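Local coordinates for putative sugar ABC transport system, substrate-binding protein (Bordetella parapertussis, PDB 5IX8) that probably binds a carbohydrate as the solute-binding component of an ABC sugar transporter, at residues K101-G106 with I114-L119. Residues are numbered along the deposited sequence; the frame is centred on the assembly and turned at random.
Sequences KTISAG and IAFGVL
The I103 side chain lies beside the phenyl ring of F116, both pointing to the same face of the sheet. CG1 of I103 sits over the ring face, 4.1 Å from its centroid, a CH-pi contact, while CD1 of I103 reaches CZ of F116 at 3.6 Å. With CG of F116 between its backbone N and carbonyl carbon (chi1 64°) and the ring turned by chi2 of -88°, one ring face is presented to I103. A105 and V118 continue this face, and helix 254-270 packs over it. On the other face CG2 of T102 presses on CD1 of I114 at 3.5 Å, tighter than usual carbon contact, with V92 of helix 89-97 against both residues. S104 sits there too, its OG hydrogen-bonded to Y286.

Between the two faces, backbone hydrogen bonds join the strands: S104 N to F116 O, V118 N to S104 O and the nearly straight G106 N to V118 O (173°). At the K101 end A115 N still bonds to T102 O, but the side chains are looser: CB of A115 meets CB of K101 at 3.9 Å, and exposed K101 extends to a salt bridge with E268. Together 101-105 and 116-119 are adjacent parallel strands inside one lobe's sheet of the two-lobed periplasmic binding protein fold.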
# COMPACT_ATOMS: atom_id res chain seq x y z
N LYS A 101 16.57 15.15 -0.09
CA LYS A 101 16.26 13.98 0.71
C LYS A 101 15.08 13.25 0.08
O LYS A 101 14.24 13.85 -0.60
CB LYS A 101 15.93 14.39 2.16
CG LYS A 101 17.13 14.98 2.83
CD LYS A 101 16.84 15.37 4.27
CE LYS A 101 18.09 15.96 4.91
NZ LYS A 101 17.97 15.90 6.39
N THR A 102 15.04 11.93 0.29
CA THR A 102 14.01 11.10 -0.31
C THR A 102 13.15 10.51 0.80
O THR A 102 13.67 9.99 1.80
CB THR A 102 14.62 9.97 -1.16
OG1 THR A 102 15.35 10.56 -2.24
CG2 THR A 102 13.50 9.15 -1.79
N ILE A 103 11.84 10.62 0.63
CA ILE A 103 10.86 10.11 1.58
C ILE A 103 10.20 8.89 0.96
O ILE A 103 9.70 8.95 -0.17
CB ILE A 103 9.81 11.18 1.92
CG1 ILE A 103 10.50 12.42 2.53
CG2 ILE A 103 8.69 10.61 2.84
CD1 ILE A 103 9.59 13.69 2.60
N SER A 104 10.16 7.80 1.72
CA SER A 104 9.48 6.58 1.29
C SER A 104 8.00 6.69 1.59
O SER A 104 7.62 7.03 2.71
CB SER A 104 10.09 5.39 2.05
OG SER A 104 9.30 4.21 1.96
N ALA A 105 7.14 6.40 0.58
CA ALA A 105 5.70 6.49 0.76
C ALA A 105 5.02 5.15 0.51
O ALA A 105 5.21 4.54 -0.54
CB ALA A 105 5.12 7.54 -0.20
N GLY A 106 4.22 4.70 1.49
CA GLY A 106 3.28 3.59 1.31
C GLY A 106 3.85 2.18 1.35
O GLY A 106 3.23 1.29 1.94
N ILE A 114 17.31 6.50 2.43
CA ILE A 114 16.04 7.18 2.61
C ILE A 114 16.06 7.97 3.90
O ILE A 114 16.57 7.50 4.93
CB ILE A 114 14.91 6.12 2.61
CG1 ILE A 114 14.79 5.44 1.24
CG2 ILE A 114 13.57 6.70 3.10
CD1 ILE A 114 14.16 6.33 0.12
N ALA A 115 15.51 9.19 3.86
CA ALA A 115 15.50 10.04 5.06
C ALA A 115 14.51 9.51 6.09
O ALA A 115 14.87 9.30 7.26
CB ALA A 115 15.19 11.49 4.69
N PHE A 116 13.26 9.27 5.67
CA PHE A 116 12.26 8.61 6.51
C PHE A 116 11.15 8.13 5.59
O PHE A 116 11.10 8.46 4.41
CB PHE A 116 11.70 9.53 7.61
CG PHE A 116 10.93 10.72 7.08
CD1 PHE A 116 11.59 11.91 6.77
CD2 PHE A 116 9.57 10.64 6.85
CE1 PHE A 116 10.88 13.01 6.26
CE2 PHE A 116 8.85 11.73 6.38
CZ PHE A 116 9.50 12.91 6.07
N GLY A 117 10.25 7.35 6.17
CA GLY A 117 9.12 6.83 5.43
C GLY A 117 7.82 6.98 6.21
O GLY A 117 7.81 7.15 7.43
N VAL A 118 6.72 6.91 5.47
CA VAL A 118 5.39 6.84 6.06
C VAL A 118 4.69 5.72 5.33
O VAL A 118 4.49 5.82 4.11
CB VAL A 118 4.59 8.15 5.92
CG1 VAL A 118 3.19 7.95 6.47
CG2 VAL A 118 5.28 9.33 6.63
N LEU A 119 4.35 4.65 6.04
CA LEU A 119 3.75 3.50 5.34
C LEU A 119 2.91 2.72 6.35
O LEU A 119 2.24 3.33 7.18
CB LEU A 119 4.83 2.66 4.64
CG LEU A 119 6.02 2.09 5.43
CD1 LEU A 119 6.56 0.87 4.66
CD2 LEU A 119 7.16 3.08 5.61